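Local coordinates for anaphase-promoting complex subunit CUT9 (PDB 2XPI), which serves as a tetratricopeptide-repeat (TPR) subunit of the anaphase-promoting complex, a cell-cycle ubiquitin ligase, forming a homodimer and binding hcn1, at residues L51-M56 with N116-F121; D85-W90 with E108-I113; K101-V106 with A124-C129. One frame throughout, in Å; residues are numbered along the deposited sequence.

In the fold
From the N terminus, the chain first runs through the loop at 51-56, which meets the start of helix 117-129 in contact 1 and so closes the longest loop of the three. Helices 83-96 and 100-114, the pair of the first TPR, lie within that loop, and contact 2 joins them as a hairpin. Contact 3 starts inside this hairpin, at 101-106, and ends beyond contact 1, at 124-129; it therefore crosses both of the others. Together they tie the N-terminal loop, the first repeat and the opening helix of the second into one bundle, linked further by the D119-R88 salt bridge and the probable E108-Y127 hydrogen bond. All three contacts also touch the second subunit.

Contact 1. Residues L51-M56 with N116-F121; sequences LTISPM and NPNDAF
I53 reaches from the N-terminal loop onto the N-terminal end of helix 117-129, where N118 and F121 receive it. From CB its two branches part. CG2, anti to the backbone N, lies over the face of the N118 amide, 3.4 Å from N118 CG and equally near N118 CB; the amide's two ends, OD1 and ND2, are a little farther from the methyl. CG1 takes the place beside the backbone N (chi1 -49°) and comes within 4.1 Å of N118 ND2. Because the chain is extended from CA to CD1 (chi2 178°), the terminal methyl is carried beyond the amide to F121. There I53 CD1 sits over one face of the phenyl ring, 4.0 Å from F121 CD2, while remaining 4.0 Å from N118 ND2. I53 also touches A151 of helix 150-162, which with C152 and L155 packs on the F121 ring, so the side chain lies where the second and third repeats meet.

The loop carrying I53 has its own brace: S54 OG accepts from M56 N at 3.3 Å, an ST turn. M56 and S54 pack on M56 of the second subunit, which places the loop at the homodimer interface formed by the first seven repeats.

No hydrogen bond joins 51-56 to 116-121 themselves; the polar link nearby is the hydrogen bond from W122 NE1, one residue beyond F121, to the carbonyl O of I53. The fit depends on one branched aliphatic side chain, laid against an amide face and an aromatic face, so the contact is mainly one of shape and dispersion.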
loop_
_atom_site.group_PDB
_atom_site.type_symbol
_atom_site.label_atom_id
_atom_site.label_comp_id
_atom_site.label_asym_id
_atom_site.label_seq_id
_atom_site.Cartn_x
_atom_site.Cartn_y
_atom_site.Cartn_z
ATOM N N LEU A 51 23.909 0.136 6.161
ATOM C CA LEU A 51 24.701 1.250 6.647
ATOM C C LEU A 51 25.991 1.399 5.853
ATOM O O LEU A 51 26.406 2.514 5.555
ATOM C CB LEU A 51 24.993 1.094 8.140
ATOM C CG LEU A 51 23.743 1.105 9.025
ATOM C CD1 LEU A 51 24.120 1.153 10.504
ATOM C CD2 LEU A 51 22.852 2.289 8.644
ATOM N N THR A 52 26.615 0.278 5.499
ATOM C CA THR A 52 27.851 0.281 4.705
ATOM C C THR A 52 27.694 0.882 3.287
ATOM O O THR A 52 28.636 1.445 2.744
ATOM C CB THR A 52 28.451 -1.139 4.611
ATOM O OG1 THR A 52 29.166 -1.437 5.810
ATOM C CG2 THR A 52 29.422 -1.243 3.453
ATOM N N ILE A 53 26.500 0.760 2.713
ATOM C CA ILE A 53 26.170 1.288 1.392
ATOM C C ILE A 53 25.521 2.666 1.453
ATOM O O ILE A 53 25.110 3.196 0.435
ATOM C CB ILE A 53 25.069 0.453 0.702
ATOM C CG1 ILE A 53 25.345 -1.032 0.722
ATOM C CG2 ILE A 53 24.902 0.863 -0.751
ATOM C CD1 ILE A 53 24.195 -1.771 0.076
ATOM N N SER A 54 25.335 3.229 2.632
ATOM C CA SER A 54 24.702 4.530 2.667
ATOM C C SER A 54 25.640 5.570 2.008
ATOM O O SER A 54 26.844 5.565 2.255
ATOM C CB SER A 54 24.376 4.909 4.103
ATOM O OG SER A 54 23.795 6.198 4.148
ATOM N N PRO A 55 25.097 6.433 1.136
ATOM C CA PRO A 55 25.873 7.563 0.609
ATOM C C PRO A 55 26.499 8.365 1.743
ATOM O O PRO A 55 27.582 8.905 1.572
ATOM C CB PRO A 55 24.826 8.430 -0.087
ATOM C CG PRO A 55 23.670 7.507 -0.363
ATOM C CD PRO A 55 23.747 6.344 0.559
ATOM N N MET A 56 25.836 8.424 2.892
ATOM C CA MET A 56 26.337 9.209 4.020
ATOM C C MET A 56 27.678 8.732 4.565
ATOM O O MET A 56 28.164 9.301 5.535
ATOM C CB MET A 56 25.315 9.248 5.162
ATOM C CG MET A 56 24.036 10.005 4.829
ATOM S SD MET A 56 24.387 11.737 4.467
ATOM C CE MET A 56 24.799 12.298 6.120
ATOM N N ASN A 116 27.091 0.685 -10.790
ATOM C CA ASN A 116 27.407 0.139 -9.464
ATOM C C ASN A 116 26.253 -0.628 -8.814
ATOM O O ASN A 116 25.135 -0.131 -8.720
ATOM C CB ASN A 116 27.840 1.270 -8.531
ATOM C CG ASN A 116 28.610 0.778 -7.313
ATOM O OD1 ASN A 116 29.741 1.205 -7.085
ATOM N ND2 ASN A 116 28.006 -0.105 -6.524
ATOM N N PRO A 117 26.530 -1.844 -8.339
ATOM C CA PRO A 117 25.531 -2.614 -7.594
ATOM C C PRO A 117 24.845 -1.806 -6.490
ATOM O O PRO A 117 23.627 -1.870 -6.357
ATOM C CB PRO A 117 26.365 -3.753 -6.997
ATOM C CG PRO A 117 27.468 -3.964 -8.009
ATOM C CD PRO A 117 27.801 -2.583 -8.493
ATOM N N ASN A 118 25.611 -1.057 -5.708
ATOM C CA ASN A 118 25.026 -0.236 -4.658
ATOM C C ASN A 118 24.000 0.744 -5.194
ATOM O O ASN A 118 23.031 1.075 -4.515
ATOM C CB ASN A 118 26.112 0.505 -3.898
ATOM C CG ASN A 118 27.009 -0.434 -3.139
ATOM O OD1 ASN A 118 28.030 -0.032 -2.579
ATOM N ND2 ASN A 118 26.634 -1.716 -3.118
ATOM N N ASP A 119 24.201 1.207 -6.417
ATOM C CA ASP A 119 23.235 2.115 -7.010
ATOM C C ASP A 119 21.993 1.387 -7.500
ATOM O O ASP A 119 20.885 1.898 -7.368
ATOM C CB ASP A 119 23.896 2.968 -8.094
ATOM C CG ASP A 119 24.914 3.915 -7.507
ATOM O OD1 ASP A 119 24.702 4.328 -6.342
ATOM O OD2 ASP A 119 25.929 4.218 -8.172
ATOM N N ALA A 120 22.185 0.189 -8.041
ATOM C CA ALA A 120 21.074 -0.689 -8.388
ATOM C C ALA A 120 20.255 -1.015 -7.145
ATOM O O ALA A 120 19.024 -1.034 -7.187
ATOM C CB ALA A 120 21.590 -1.966 -9.005
ATOM N N PHE A 121 20.932 -1.292 -6.039
ATOM C CA PHE A 121 20.233 -1.562 -4.797
ATOM C C PHE A 121 19.312 -0.408 -4.403
ATOM O O PHE A 121 18.120 -0.593 -4.149
ATOM C CB PHE A 121 21.220 -1.797 -3.656
ATOM C CG PHE A 121 20.571 -1.809 -2.308
ATOM C CD1 PHE A 121 19.858 -2.925 -1.875
ATOM C CD2 PHE A 121 20.639 -0.700 -1.481
ATOM C CE1 PHE A 121 19.235 -2.942 -0.621
ATOM C CE2 PHE A 121 20.013 -0.702 -0.219
ATOM C CZ PHE A 121 19.307 -1.827 0.205
#

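Contact 2. Residues D85-W90 with E108-I113; sequences DYLRLW and EKVLDI
The guanidinium of R88 meets V110 obliquely, with R88 NE 4.1 Å from V110 CG1. At its edge, in plane, it receives D85 OD1 from one turn earlier, a salt bridge whose hydrogen bond from R88 NH1 is weak (3.2 Å, 133°). The stronger polar partner of R88 is D119, which salt-bridges NH2 from helix 117-129. The arginine chain is extended from CG to NE, and its CG also rests against V110 CG1, at 4.0 Å.

V110 divides its methyls between two neighbours. CG1, anti to the backbone N (chi1 -158°), goes to R88; CG2 goes to L87, 3.4 Å from L87 CB, and the two side chains pass one another in opposite directions. Farther out, L87 CD2 meets I113 CD1 at 4.1 Å, the side chains crossing at about a right angle. Y263 of the second subunit packs on L87, bringing the first repeat into the dimer interface.

The short helical segments run roughly antiparallel, at 144°, with their axes 9.7 Å apart, as the two helices of one TPR hairpin. P55 of the N-terminal loop lies against R88, and D119 also packs on V110, so helix 117-129 lies next in the array of helices.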
loop_
_atom_site.group_PDB
_atom_site.type_symbol
_atom_site.label_atom_id
_atom_site.label_comp_id
_atom_site.label_asym_id
_atom_site.label_seq_id
_atom_site.Cartn_x
_atom_site.Cartn_y
_atom_site.Cartn_z
ATOM N N ASP A 85 28.388 11.653 -6.474
ATOM C CA ASP A 85 28.164 11.883 -5.049
ATOM C C ASP A 85 27.094 12.937 -4.715
ATOM O O ASP A 85 26.445 12.837 -3.690
ATOM C CB ASP A 85 29.480 12.145 -4.310
ATOM C CG ASP A 85 30.316 10.878 -4.140
ATOM O OD1 ASP A 85 29.726 9.782 -3.913
ATOM O OD2 ASP A 85 31.560 10.975 -4.228
ATOM N N TYR A 86 26.898 13.936 -5.562
ATOM C CA TYR A 86 25.754 14.833 -5.389
ATOM C C TYR A 86 24.457 14.124 -5.742
ATOM O O TYR A 86 23.426 14.399 -5.147
ATOM C CB TYR A 86 25.855 16.071 -6.278
ATOM C CG TYR A 86 26.808 17.117 -5.780
ATOM C CD1 TYR A 86 27.966 17.419 -6.489
ATOM C CD2 TYR A 86 26.556 17.805 -4.600
ATOM C CE1 TYR A 86 28.850 18.375 -6.032
ATOM C CE2 TYR A 86 27.430 18.769 -4.136
ATOM C CZ TYR A 86 28.576 19.050 -4.854
ATOM O OH TYR A 86 29.447 20.009 -4.395
ATOM N N LEU A 87 24.509 13.252 -6.750
ATOM C CA LEU A 87 23.340 12.516 -7.202
ATOM C C LEU A 87 22.847 11.592 -6.099
ATOM O O LEU A 87 21.676 11.595 -5.747
ATOM C CB LEU A 87 23.681 11.710 -8.459
ATOM C CG LEU A 87 23.287 12.376 -9.786
ATOM C CD1 LEU A 87 23.466 13.870 -9.712
ATOM C CD2 LEU A 87 24.038 11.785 -10.971
ATOM N N ARG A 88 23.771 10.822 -5.543
ATOM C CA ARG A 88 23.462 9.898 -4.475
ATOM C C ARG A 88 22.928 10.563 -3.216
ATOM O O ARG A 88 21.915 10.132 -2.685
ATOM C CB ARG A 88 24.681 9.064 -4.147
ATOM C CG ARG A 88 25.070 8.150 -5.254
ATOM C CD ARG A 88 26.284 7.424 -4.832
ATOM N NE ARG A 88 26.735 6.497 -5.849
ATOM C CZ ARG A 88 27.999 6.400 -6.214
ATOM N NH1 ARG A 88 28.898 7.187 -5.636
ATOM N NH2 ARG A 88 28.359 5.533 -7.147
ATOM N N LEU A 89 23.599 11.595 -2.726
ATOM C CA LEU A 89 23.041 12.368 -1.625
ATOM C C LEU A 89 21.608 12.782 -1.929
ATOM O O LEU A 89 20.718 12.691 -1.079
ATOM C CB LEU A 89 23.865 13.608 -1.385
ATOM C CG LEU A 89 24.979 13.498 -0.343
ATOM C CD1 LEU A 89 25.311 12.068 0.031
ATOM C CD2 LEU A 89 26.224 14.280 -0.812
ATOM N N TRP A 90 21.390 13.220 -3.160
ATOM C CA TRP A 90 20.088 13.707 -3.588
ATOM C C TRP A 90 19.059 12.578 -3.643
ATOM O O TRP A 90 17.955 12.713 -3.130
ATOM C CB TRP A 90 20.228 14.405 -4.944
ATOM C CG TRP A 90 18.967 14.915 -5.536
ATOM C CD1 TRP A 90 17.772 15.084 -4.905
ATOM C CD2 TRP A 90 18.769 15.327 -6.894
ATOM N NE1 TRP A 90 16.837 15.573 -5.788
ATOM C CE2 TRP A 90 17.424 15.728 -7.018
ATOM C CE3 TRP A 90 19.604 15.410 -8.015
ATOM C CZ2 TRP A 90 16.892 16.202 -8.214
ATOM C CZ3 TRP A 90 19.070 15.876 -9.208
ATOM C CH2 TRP A 90 17.726 16.261 -9.296
ATOM N N GLU A 108 17.852 6.492 -11.233
ATOM C CA GLU A 108 18.016 5.971 -12.577
ATOM C C GLU A 108 19.219 6.620 -13.300
ATOM O O GLU A 108 19.945 5.942 -14.031
ATOM C CB GLU A 108 16.705 6.105 -13.374
ATOM C CG GLU A 108 15.563 5.193 -12.863
ATOM C CD GLU A 108 14.145 5.699 -13.216
ATOM O OE1 GLU A 108 14.035 6.736 -13.933
ATOM O OE2 GLU A 108 13.146 5.064 -12.769
ATOM N N LYS A 109 19.457 7.910 -13.082
ATOM C CA LYS A 109 20.607 8.574 -13.728
ATOM C C LYS A 109 21.986 8.156 -13.199
ATOM O O LYS A 109 22.927 8.032 -13.983
ATOM C CB LYS A 109 20.473 10.095 -13.707
ATOM C CG LYS A 109 19.780 10.643 -14.934
ATOM C CD LYS A 109 18.363 11.081 -14.636
ATOM C CE LYS A 109 17.423 10.687 -15.768
ATOM N NZ LYS A 109 17.310 9.188 -15.921
ATOM N N VAL A 110 22.107 7.935 -11.887
ATOM C CA VAL A 110 23.367 7.482 -11.287
ATOM C C VAL A 110 23.709 6.048 -11.662
ATOM O O VAL A 110 24.892 5.680 -11.777
ATOM C CB VAL A 110 23.314 7.479 -9.763
ATOM C CG1 VAL A 110 24.713 7.536 -9.223
ATOM C CG2 VAL A 110 22.484 8.634 -9.241
ATOM N N LEU A 111 22.676 5.222 -11.800
ATOM C CA LEU A 111 22.881 3.824 -12.161
ATOM C C LEU A 111 23.300 3.762 -13.627
ATOM O O LEU A 111 24.220 3.022 -13.984
ATOM C CB LEU A 111 21.634 2.966 -11.883
ATOM C CG LEU A 111 21.781 1.476 -12.219
ATOM C CD1 LEU A 111 22.970 0.851 -11.485
ATOM C CD2 LEU A 111 20.511 0.685 -11.940
ATOM N N ASP A 112 22.644 4.566 -14.470
ATOM C CA ASP A 112 23.040 4.672 -15.881
ATOM C C ASP A 112 24.514 5.055 -16.010
ATOM O O ASP A 112 25.239 4.467 -16.804
ATOM C CB ASP A 112 22.144 5.652 -16.654
ATOM C CG ASP A 112 20.726 5.105 -16.882
ATOM O OD1 ASP A 112 20.542 3.860 -16.884
ATOM O OD2 ASP A 112 19.788 5.920 -17.063
ATOM N N ILE A 113 24.961 6.021 -15.212
ATOM C CA ILE A 113 26.356 6.450 -15.246
ATOM C C ILE A 113 27.351 5.397 -14.735
ATOM O O ILE A 113 28.324 5.074 -15.404
ATOM C CB ILE A 113 26.544 7.736 -14.429
ATOM C CG1 ILE A 113 25.939 8.935 -15.161
ATOM C CG2 ILE A 113 28.017 7.985 -14.147
ATOM C CD1 ILE A 113 25.864 10.174 -14.299
#

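Contact 3. Residues K101-V106 with A124-C129; sequences KCAAFV and AQVYCC
V126 holds CG1 anti to its backbone N (chi1 178°), which presents one methyl to A104 and the other to A103. CG1 lies over the backbone of the facing helix, 3.7 Å from A104 N, and reaches A104 CB at 4.0 Å. CG2 approaches A103 CB at 3.7 Å. The valine thus straddles two consecutive alanines. Beside it, Y127 (chi1 -64°) brings its ring around so that A104 CB stands at the ring edge, near its plane, 4.3 Å from Y127 CE1. The phenol oxygen then continues to E108, one turn farther along helix 100-114, and probably hydrogen-bonds to its OE2; this gives an otherwise apolar contact a polar fastening.

The axes of the two segments come within 9.2 Å at an angle of 156°, nearly antiparallel. A94 of helix 83-96 packs on A103, while R135 and A136 of helix 133-142 touch Y127, so the interface sits between the helices of two hairpins. In the second subunit, Y234 stacks on F105.

Antiparallel packing of the second helix of one repeat on the first helix of the next is characteristic of the TPR superhelix; here it joins TPR 1 to TPR 2.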
loop_
_atom_site.group_PDB
_atom_site.type_symbol
_atom_site.label_atom_id
_atom_site.label_comp_id
_atom_site.label_asym_id
_atom_site.label_seq_id
_atom_site.Cartn_x
_atom_site.Cartn_y
_atom_site.Cartn_z
ATOM N N LYS A 101 9.005 9.921 -6.999
ATOM C CA LYS A 101 9.175 10.204 -8.413
ATOM C C LYS A 101 10.580 10.766 -8.607
ATOM O O LYS A 101 11.275 10.434 -9.570
ATOM C CB LYS A 101 8.121 11.191 -8.899
ATOM C CG LYS A 101 6.766 10.567 -9.169
ATOM C CD LYS A 101 6.617 10.266 -10.648
ATOM C CE LYS A 101 5.277 9.631 -10.959
ATOM N NZ LYS A 101 5.185 8.276 -10.358
ATOM N N CYS A 102 11.005 11.578 -7.642
ATOM C CA CYS A 102 12.303 12.216 -7.664
ATOM C C CYS A 102 13.455 11.254 -7.426
ATOM O O CYS A 102 14.468 11.318 -8.107
ATOM C CB CYS A 102 12.341 13.350 -6.651
ATOM S SG CYS A 102 13.984 14.032 -6.383
ATOM N N ALA A 103 13.315 10.380 -6.446
ATOM C CA ALA A 103 14.355 9.397 -6.134
ATOM C C ALA A 103 14.558 8.367 -7.254
ATOM O O ALA A 103 15.672 7.912 -7.505
ATOM C CB ALA A 103 14.032 8.685 -4.792
ATOM N N ALA A 104 13.471 7.976 -7.898
ATOM C CA ALA A 104 13.548 7.131 -9.088
ATOM C C ALA A 104 14.226 7.891 -10.216
ATOM O O ALA A 104 15.046 7.336 -10.928
ATOM C CB ALA A 104 12.160 6.674 -9.522
ATOM N N PHE A 105 13.902 9.170 -10.367
ATOM C CA PHE A 105 14.520 9.970 -11.411
ATOM C C PHE A 105 16.028 10.096 -11.231
ATOM O O PHE A 105 16.789 9.937 -12.186
ATOM C CB PHE A 105 13.886 11.358 -11.466
ATOM C CG PHE A 105 14.479 12.252 -12.511
ATOM C CD1 PHE A 105 14.262 12.007 -13.859
ATOM C CD2 PHE A 105 15.245 13.353 -12.150
ATOM C CE1 PHE A 105 14.812 12.852 -14.841
ATOM C CE2 PHE A 105 15.785 14.200 -13.115
ATOM C CZ PHE A 105 15.574 13.950 -14.461
ATOM N N VAL A 106 16.463 10.386 -10.011
ATOM C CA VAL A 106 17.889 10.602 -9.769
ATOM C C VAL A 106 18.616 9.276 -9.726
ATOM O O VAL A 106 19.719 9.156 -10.261
ATOM C CB VAL A 106 18.145 11.387 -8.470
ATOM C CG1 VAL A 106 19.618 11.581 -8.251
ATOM C CG2 VAL A 106 17.435 12.724 -8.523
ATOM N N ALA A 124 16.437 0.078 -6.679
ATOM C CA ALA A 124 15.505 -0.993 -6.345
ATOM C C ALA A 124 14.678 -0.657 -5.098
ATOM O O ALA A 124 13.475 -0.931 -5.060
ATOM C CB ALA A 124 16.261 -2.298 -6.154
ATOM N N GLN A 125 15.320 -0.058 -4.094
ATOM C CA GLN A 125 14.657 0.352 -2.856
ATOM C C GLN A 125 13.481 1.261 -3.123
ATOM O O GLN A 125 12.397 1.100 -2.542
ATOM C CB GLN A 125 15.623 1.118 -1.970
ATOM C CG GLN A 125 16.301 0.285 -0.923
ATOM C CD GLN A 125 15.360 -0.052 0.192
ATOM O OE1 GLN A 125 15.439 0.513 1.281
ATOM N NE2 GLN A 125 14.438 -0.959 -0.078
ATOM N N VAL A 126 13.709 2.231 -4.004
ATOM C CA VAL A 126 12.685 3.197 -4.354
ATOM C C VAL A 126 11.478 2.449 -4.919
ATOM O O VAL A 126 10.330 2.676 -4.506
ATOM C CB VAL A 126 13.231 4.276 -5.357
ATOM C CG1 VAL A 126 12.146 5.243 -5.761
ATOM C CG2 VAL A 126 14.430 5.032 -4.757
ATOM N N TYR A 127 11.722 1.535 -5.845
ATOM C CA TYR A 127 10.622 0.782 -6.435
ATOM C C TYR A 127 9.836 0.018 -5.381
ATOM O O TYR A 127 8.626 -0.113 -5.495
ATOM C CB TYR A 127 11.123 -0.194 -7.499
ATOM C CG TYR A 127 11.750 0.464 -8.702
ATOM C CD1 TYR A 127 11.540 1.818 -8.964
ATOM C CD2 TYR A 127 12.547 -0.258 -9.572
ATOM C CE1 TYR A 127 12.119 2.438 -10.065
ATOM C CE2 TYR A 127 13.127 0.342 -10.668
ATOM C CZ TYR A 127 12.908 1.694 -10.910
ATOM O OH TYR A 127 13.466 2.291 -12.011
ATOM N N CYS A 128 10.523 -0.502 -4.366
ATOM C CA CYS A 128 9.848 -1.243 -3.303
ATOM C C CYS A 128 8.953 -0.366 -2.469
ATOM O O CYS A 128 7.908 -0.820 -1.984
ATOM C CB CYS A 128 10.844 -1.916 -2.375
ATOM S SG CYS A 128 11.497 -3.433 -3.025
ATOM N N CYS A 129 9.374 0.878 -2.271
ATOM C CA CYS A 129 8.561 1.840 -1.531
ATOM C C CYS A 129 7.307 2.207 -2.295
ATOM O O CYS A 129 6.343 2.687 -1.728
ATOM C CB CYS A 129 9.367 3.099 -1.215
ATOM S SG CYS A 129 10.728 2.758 -0.091
#